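Local coordinates for protein adenylation domain (PDB 5N9X) that belongs to the ANL clan of AMP-binding enzymes and is modelled with adenosine-5'-triphosphate and threonine bound, at residues R202-H207 and T252-T257; L278-F283 and H306-Y311. All blocks are in the same frame, centred on the assembly; numbering follows the deposited sequence.

Interaction 1: R202-H207 and T252-T257; sequences RWLLFH and TVLNQT
R202 and T252 are joined by two hydrogen bonds where the two strands set out. R202 N donates to T252 OG1 (2.9 Å), a hydroxyl also bonded to D201 OD1. R202 O accepts from T252 N (3.0 Å) and also from V253 N (3.1 Å). Further along, a water donates to both L204 O and V253 O and takes a weak bond from N255 N, filling in where direct backbone bonds stop. The short strands run in the same sense, 25° apart, with W203 and V253 as their single bridge; the contact thus joins the edge strand of a four-stranded sheet, 202-205, to strand 253-256 at one end of the large mixed sheet. Among the aromatic contacts, V253 CG1 sits almost straight above the six-membered ring of W203, 3.5 Å from its centroid, in a CH-pi contact; W216 meets the same indole edge-to-face. Q256 NE2 lies 3.3 Å above the centre of the F206 ring, its amide upright on it with planes 89° apart. A bend in the glutamine chain (chi2 -80°) turns the amide back there, and the bond from Q256 NE2 to N255 O (3.2 Å) fixes its rotation. The edge of the H207 ring faces the same carbonyl, CE1 3.2 Å from N255 O, while H207 ND1 is hydrogen-bonded to E217. Purely apolar is the side-by-side pair L204 and L254, CD2 to CD1 3.7 Å.

Interaction 2: L278-F283 and H306-Y311; sequences LRYVVF and HLINMY. With ATP (adenosine-5'-triphosphate), chain D.
Y280 and H306 lie side by side, their side chains pointing the same way and their rings oblique, planes 41° apart, with Y280 CE1 3.6 Å from H306 CD2. I308 reaches the same tyrosine ring at its edge, in plane, its CD1 3.7 Å from Y280 CD1. V282 continues this side of the sheet, its CG1 3.7 Å from M310 SD. On the other side L307 is shared: its CD1 packs 3.5 Å from V281 CB, while its CB meets the edge of the F283 ring, 3.9 Å from CE1. Between the two faces the backbones are bonded in parallel register, H306 N to R279 O, V281 N to H306 O, I308 N to V281 O, F283 N to I308 O and M310 N to F283 O. N309, M310 and Y311 form part of the ATP pocket. ATP N6 donates to M310 O (2.9 Å) and, weakly, to N309 OD1 (3.0 Å); with CG anti to its backbone N (chi1 -177°), the asparagine carries its amide to the adenine. Y311 CD1 packs 3.7 Å from ATP C5, and its hydroxyl bonds to D406. The pair forms a beta-alpha-beta unit through helix 290-300; strand 253-256 flanks 280-284, F261 of helix 258-271 meets the F283 ring edge-to-face, and antiparallel strand 321-324 borders 306-310.

Overall arrangement
The contacts follow one another along the chain, interaction 1 closing before interaction 2 opens, with centres about 10 Å apart and all four segments in the AMP-binding region of the chain. They meet where strands 253-256 and 280-284 lie next to each other in the large mixed sheet, with L254 O and V282 N 2.8 Å apart in a probable hydrogen bond. Across both contacts the strands therefore come in the order 202-205, 253-256, 280-284, 306-310, the first belonging to a separate sheet. The large sheet thus carries strand ends toward the bound ligands: interaction 2 supplies part of the ATP pocket through 306-311, and in interaction 1 the side chain of T257 lies about 7 Å from the bound threonine.

Interaction 1: R202-H207 and T252-T257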
loop_
_atom_site.group_PDB
_atom_site.type_symbol
_atom_site.label_atom_id
_atom_site.label_comp_id
_atom_site.label_asym_id
_atom_site.label_seq_id
_atom_site.Cartn_x
_atom_site.Cartn_y
_atom_site.Cartn_z
ATOM N N ARG A 202 -3.265 -0.296 19.604
ATOM C CA ARG A 202 -2.790 0.955 19.059
ATOM C C ARG A 202 -2.247 0.692 17.662
ATOM O O ARG A 202 -1.309 -0.101 17.496
ATOM C CB ARG A 202 -1.706 1.577 19.927
ATOM C CG ARG A 202 -2.199 2.421 21.086
ATOM C CD ARG A 202 -1.941 1.700 22.387
ATOM N NE ARG A 202 -2.121 2.575 23.534
ATOM C CZ ARG A 202 -1.714 2.277 24.765
ATOM N NH1 ARG A 202 -1.102 1.123 25.005
ATOM N NH2 ARG A 202 -1.914 3.137 25.758
ATOM N N TRP A 203 -2.834 1.356 16.668
ATOM C CA TRP A 203 -2.405 1.218 15.287
ATOM C C TRP A 203 -1.534 2.424 14.935
ATOM O O TRP A 203 -1.800 3.542 15.376
ATOM C CB TRP A 203 -3.608 1.130 14.353
ATOM C CG TRP A 203 -4.383 -0.164 14.434
ATOM C CD1 TRP A 203 -5.079 -0.641 15.510
ATOM C CD2 TRP A 203 -4.579 -1.110 13.383
ATOM N NE1 TRP A 203 -5.675 -1.827 15.197
ATOM C CE2 TRP A 203 -5.381 -2.149 13.902
ATOM C CE3 TRP A 203 -4.149 -1.184 12.057
ATOM C CZ2 TRP A 203 -5.762 -3.259 13.137
ATOM C CZ3 TRP A 203 -4.531 -2.263 11.301
ATOM C CH2 TRP A 203 -5.332 -3.297 11.842
ATOM N N LEU A 204 -0.484 2.202 14.156
ATOM C CA LEU A 204 0.360 3.308 13.744
ATOM C C LEU A 204 -0.081 3.756 12.365
ATOM O O LEU A 204 -0.191 2.927 11.480
ATOM C CB LEU A 204 1.838 2.886 13.747
ATOM C CG LEU A 204 2.877 3.961 13.419
ATOM C CD1 LEU A 204 2.809 5.065 14.466
ATOM C CD2 LEU A 204 4.277 3.368 13.348
ATOM N N LEU A 205 -0.369 5.038 12.167
ATOM C CA LEU A 205 -0.577 5.529 10.803
ATOM C C LEU A 205 0.801 5.885 10.202
ATOM O O LEU A 205 1.272 7.026 10.264
ATOM C CB LEU A 205 -1.548 6.716 10.762
ATOM C CG LEU A 205 -1.783 7.306 9.359
ATOM C CD1 LEU A 205 -2.677 6.395 8.580
ATOM C CD2 LEU A 205 -2.437 8.686 9.430
ATOM N N PHE A 206 1.455 4.870 9.650
ATOM C CA PHE A 206 2.766 5.044 9.064
ATOM C C PHE A 206 2.705 5.531 7.600
ATOM O O PHE A 206 3.629 6.186 7.122
ATOM C CB PHE A 206 3.551 3.722 9.181
ATOM C CG PHE A 206 4.976 3.808 8.701
ATOM C CD1 PHE A 206 5.283 3.630 7.356
ATOM C CD2 PHE A 206 6.005 4.101 9.582
ATOM C CE1 PHE A 206 6.591 3.717 6.907
ATOM C CE2 PHE A 206 7.321 4.190 9.136
ATOM C CZ PHE A 206 7.609 3.998 7.801
ATOM N N HIS A 207 1.612 5.239 6.903
ATOM C CA HIS A 207 1.589 5.419 5.450
ATOM C C HIS A 207 0.773 6.618 4.933
ATOM O O HIS A 207 -0.145 7.097 5.590
ATOM C CB HIS A 207 1.080 4.131 4.775
ATOM C CG HIS A 207 1.988 2.956 4.956
ATOM N ND1 HIS A 207 1.861 2.058 5.998
ATOM C CD2 HIS A 207 3.054 2.544 4.238
ATOM C CE1 HIS A 207 2.796 1.133 5.893
ATOM N NE2 HIS A 207 3.530 1.399 4.831
ATOM N N THR A 252 0.640 -1.756 19.073
ATOM C CA THR A 252 0.392 -3.195 19.075
ATOM C C THR A 252 0.242 -3.758 17.642
ATOM O O THR A 252 0.428 -4.956 17.413
ATOM C CB THR A 252 -0.875 -3.539 19.905
ATOM O OG1 THR A 252 -2.022 -2.942 19.299
ATOM C CG2 THR A 252 -0.750 -3.010 21.335
ATOM N N VAL A 253 -0.115 -2.901 16.688
ATOM C CA VAL A 253 -0.309 -3.339 15.308
ATOM C C VAL A 253 0.505 -2.471 14.356
ATOM O O VAL A 253 0.125 -1.340 14.047
ATOM C CB VAL A 253 -1.802 -3.306 14.886
ATOM C CG1 VAL A 253 -1.953 -3.769 13.437
ATOM C CG2 VAL A 253 -2.647 -4.183 15.826
ATOM N N LEU A 254 1.638 -2.993 13.907
ATOM C CA LEU A 254 2.505 -2.228 13.024
ATOM C C LEU A 254 2.412 -2.767 11.584
ATOM O O LEU A 254 2.546 -3.978 11.347
ATOM C CB LEU A 254 3.953 -2.242 13.553
ATOM C CG LEU A 254 5.013 -1.671 12.596
ATOM C CD1 LEU A 254 4.809 -0.202 12.375
ATOM C CD2 LEU A 254 6.391 -1.889 13.158
ATOM N N ASN A 255 2.149 -1.858 10.642
ATOM C CA ASN A 255 2.146 -2.144 9.192
ATOM C C ASN A 255 3.359 -1.565 8.473
ATOM O O ASN A 255 3.661 -0.389 8.589
ATOM C CB ASN A 255 0.870 -1.601 8.536
ATOM C CG ASN A 255 -0.364 -2.367 8.943
ATOM O OD1 ASN A 255 -0.678 -3.403 8.353
ATOM N ND2 ASN A 255 -1.078 -1.865 9.945
ATOM N N GLN A 256 4.042 -2.397 7.707
ATOM C CA GLN A 256 5.303 -2.010 7.077
ATOM C C GLN A 256 5.415 -2.614 5.687
ATOM O O GLN A 256 4.966 -3.722 5.443
ATOM C CB GLN A 256 6.496 -2.467 7.933
ATOM C CG GLN A 256 6.733 -1.736 9.249
ATOM C CD GLN A 256 7.439 -0.405 9.059
ATOM O OE1 GLN A 256 8.669 -0.328 9.128
ATOM N NE2 GLN A 256 6.666 0.652 8.814
ATOM N N THR A 257 6.028 -1.898 4.761
ATOM C CA THR A 257 6.528 -2.584 3.588
ATOM C C THR A 257 7.788 -3.320 4.010
ATOM O O THR A 257 8.374 -2.996 5.030
ATOM C CB THR A 257 6.811 -1.642 2.454
ATOM O OG1 THR A 257 7.817 -0.732 2.879
ATOM C CG2 THR A 257 5.538 -0.898 2.072
HETATM O O HOH W 1 -0.435 -0.034 11.559
#

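Interaction 2: L278-F283 and H306-Y311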
loop_
_atom_site.group_PDB
_atom_site.type_symbol
_atom_site.label_atom_id
_atom_site.label_comp_id
_atom_site.label_asym_id
_atom_site.label_seq_id
_atom_site.Cartn_x
_atom_site.Cartn_y
_atom_site.Cartn_z
ATOM N N LEU A 278 4.133 -4.918 21.005
ATOM C CA LEU A 278 3.823 -5.314 19.620
ATOM C C LEU A 278 3.135 -6.684 19.532
ATOM O O LEU A 278 3.685 -7.697 19.976
ATOM C CB LEU A 278 5.086 -5.338 18.749
ATOM C CG LEU A 278 5.129 -4.325 17.593
ATOM C CD1 LEU A 278 6.337 -4.529 16.692
ATOM C CD2 LEU A 278 3.854 -4.407 16.797
ATOM N N ARG A 279 1.932 -6.705 18.959
ATOM C CA ARG A 279 1.197 -7.958 18.783
ATOM C C ARG A 279 1.282 -8.431 17.347
ATOM O O ARG A 279 1.409 -9.619 17.100
ATOM C CB ARG A 279 -0.281 -7.818 19.201
ATOM C CG ARG A 279 -0.512 -7.335 20.610
ATOM C CD ARG A 279 -1.980 -6.989 20.833
ATOM N NE ARG A 279 -2.823 -8.178 20.805
ATOM C CZ ARG A 279 -3.795 -8.406 19.918
ATOM N NH1 ARG A 279 -4.052 -7.523 18.949
ATOM N NH2 ARG A 279 -4.502 -9.534 19.984
ATOM N N TYR A 280 1.216 -7.499 16.402
ATOM C CA TYR A 280 1.283 -7.855 14.981
ATOM C C TYR A 280 2.189 -6.939 14.189
ATOM O O TYR A 280 2.132 -5.725 14.325
ATOM C CB TYR A 280 -0.099 -7.806 14.324
ATOM C CG TYR A 280 -1.108 -8.827 14.768
ATOM C CD1 TYR A 280 -1.089 -10.118 14.253
ATOM C CD2 TYR A 280 -2.119 -8.482 15.656
ATOM C CE1 TYR A 280 -2.041 -11.065 14.639
ATOM C CE2 TYR A 280 -3.078 -9.393 16.047
ATOM C CZ TYR A 280 -3.039 -10.692 15.542
ATOM O OH TYR A 280 -4.001 -11.605 15.939
ATOM N N VAL A 281 3.009 -7.520 13.340
ATOM C CA VAL A 281 3.611 -6.745 12.274
ATOM C C VAL A 281 3.085 -7.317 10.963
ATOM O O VAL A 281 3.225 -8.488 10.709
ATOM C CB VAL A 281 5.133 -6.769 12.312
ATOM C CG1 VAL A 281 5.696 -5.622 11.485
ATOM C CG2 VAL A 281 5.609 -6.648 13.745
ATOM N N VAL A 282 2.455 -6.475 10.160
ATOM C CA VAL A 282 1.837 -6.901 8.920
ATOM C C VAL A 282 2.652 -6.325 7.806
ATOM O O VAL A 282 2.941 -5.142 7.822
ATOM C CB VAL A 282 0.352 -6.432 8.809
ATOM C CG1 VAL A 282 -0.172 -6.599 7.396
ATOM C CG2 VAL A 282 -0.524 -7.180 9.779
ATOM N N PHE A 283 3.039 -7.161 6.849
ATOM C CA PHE A 283 3.798 -6.711 5.697
ATOM C C PHE A 283 2.881 -6.615 4.508
ATOM O O PHE A 283 2.006 -7.476 4.327
ATOM C CB PHE A 283 4.943 -7.679 5.370
ATOM C CG PHE A 283 5.881 -7.916 6.514
ATOM C CD1 PHE A 283 5.561 -8.833 7.511
ATOM C CD2 PHE A 283 7.080 -7.230 6.597
ATOM C CE1 PHE A 283 6.426 -9.067 8.573
ATOM C CE2 PHE A 283 7.963 -7.467 7.661
ATOM C CZ PHE A 283 7.636 -8.384 8.646
ATOM N N HIS A 306 3.229 -11.620 16.112
ATOM C CA HIS A 306 3.098 -12.437 14.906
ATOM C C HIS A 306 3.619 -11.660 13.692
ATOM O O HIS A 306 3.461 -10.446 13.607
ATOM C CB HIS A 306 1.639 -12.879 14.668
ATOM C CG HIS A 306 1.009 -13.585 15.828
ATOM N ND1 HIS A 306 1.385 -14.856 16.219
ATOM C CD2 HIS A 306 0.005 -13.220 16.659
ATOM C CE1 HIS A 306 0.654 -15.230 17.253
ATOM N NE2 HIS A 306 -0.191 -14.257 17.542
ATOM N N LEU A 307 4.274 -12.355 12.770
ATOM C CA LEU A 307 4.597 -11.736 11.498
ATOM C C LEU A 307 3.661 -12.300 10.439
ATOM O O LEU A 307 3.543 -13.519 10.291
ATOM C CB LEU A 307 6.069 -11.938 11.130
ATOM C CG LEU A 307 7.106 -11.113 11.916
ATOM C CD1 LEU A 307 6.507 -9.979 12.740
ATOM C CD2 LEU A 307 7.902 -11.979 12.819
ATOM N N ILE A 308 2.964 -11.394 9.755
ATOM C CA ILE A 308 1.979 -11.728 8.741
ATOM C C ILE A 308 2.314 -11.046 7.418
ATOM O O ILE A 308 2.388 -9.810 7.321
ATOM C CB ILE A 308 0.542 -11.322 9.170
ATOM C CG1 ILE A 308 -0.025 -12.335 10.166
ATOM C CG2 ILE A 308 -0.388 -11.249 7.967
ATOM C CD1 ILE A 308 0.377 -12.103 11.555
ATOM N N ASN A 309 2.533 -11.861 6.396
ATOM C CA ASN A 309 2.767 -11.314 5.084
ATOM C C ASN A 309 1.416 -11.245 4.430
ATOM O O ASN A 309 0.655 -12.190 4.521
ATOM C CB ASN A 309 3.749 -12.155 4.256
ATOM C CG ASN A 309 4.020 -11.522 2.912
ATOM O OD1 ASN A 309 3.700 -10.351 2.715
ATOM N ND2 ASN A 309 4.613 -12.274 1.987
ATOM N N MET A 310 1.083 -10.114 3.826
ATOM C CA MET A 310 -0.182 -10.029 3.087
ATOM C C MET A 310 0.058 -9.578 1.655
ATOM O O MET A 310 0.573 -8.482 1.434
ATOM C CB MET A 310 -1.181 -9.089 3.781
ATOM C CG MET A 310 -1.609 -9.559 5.164
ATOM S SD MET A 310 -2.925 -8.609 5.985
ATOM C CE MET A 310 -4.390 -9.494 5.386
ATOM N N TYR A 311 -0.285 -10.434 0.698
ATOM C CA TYR A 311 -0.273 -10.013 -0.701
ATOM C C TYR A 311 -1.512 -9.179 -0.895
ATOM O O TYR A 311 -2.586 -9.521 -0.359
ATOM C CB TYR A 311 -0.249 -11.200 -1.682
ATOM C CG TYR A 311 -0.574 -10.819 -3.124
ATOM C CD1 TYR A 311 0.426 -10.398 -3.986
ATOM C CD2 TYR A 311 -1.866 -10.901 -3.624
ATOM C CE1 TYR A 311 0.146 -10.053 -5.288
ATOM C CE2 TYR A 311 -2.156 -10.559 -4.923
ATOM C CZ TYR A 311 -1.149 -10.131 -5.747
ATOM O OH TYR A 311 -1.435 -9.786 -7.034
HETATM P PG ATP D . -0.570 -0.771 -10.208
HETATM O O1G ATP D . -0.422 -2.129 -10.886
HETATM O O2G ATP D . -0.492 0.395 -11.144
HETATM O O3G ATP D . -1.792 -0.636 -9.317
HETATM P PB ATP D . 1.100 -1.224 -7.848
HETATM O O1B ATP D . 1.408 -2.674 -8.234
HETATM O O2B ATP D . 2.037 -0.469 -6.960
HETATM O O3B ATP D . 0.786 -0.529 -9.290
HETATM P PA ATP D . -0.693 -1.427 -5.742
HETATM O O1A ATP D . -2.095 -1.988 -5.732
HETATM O O2A ATP D . -0.354 -0.313 -4.757
HETATM O O3A ATP D . -0.364 -0.992 -7.241
HETATM O "O5'" ATP D . 0.459 -2.583 -5.631
HETATM C "C5'" ATP D . 0.213 -3.989 -5.618
HETATM C "C4'" ATP D . 1.408 -4.739 -6.211
HETATM O "O4'" ATP D . 2.421 -4.946 -5.239
HETATM C "C3'" ATP D . 1.075 -6.091 -6.817
HETATM O "O3'" ATP D . 1.104 -5.927 -8.231
HETATM C "C2'" ATP D . 2.178 -7.022 -6.382
HETATM O "O2'" ATP D . 3.069 -7.202 -7.479
HETATM C "C1'" ATP D . 2.923 -6.288 -5.288
HETATM N N9 ATP D . 2.713 -6.925 -3.950
HETATM C C8 ATP D . 1.832 -6.506 -3.014
HETATM N N7 ATP D . 1.862 -7.268 -1.896
HETATM C C5 ATP D . 2.802 -8.208 -2.099
HETATM C C6 ATP D . 3.341 -9.332 -1.301
HETATM N N6 ATP D . 2.861 -9.581 -0.068
HETATM N N1 ATP D . 4.309 -10.092 -1.853
HETATM C C2 ATP D . 4.749 -9.839 -3.102
HETATM N N3 ATP D . 4.325 -8.828 -3.894
HETATM C C4 ATP D . 3.357 -7.986 -3.455
#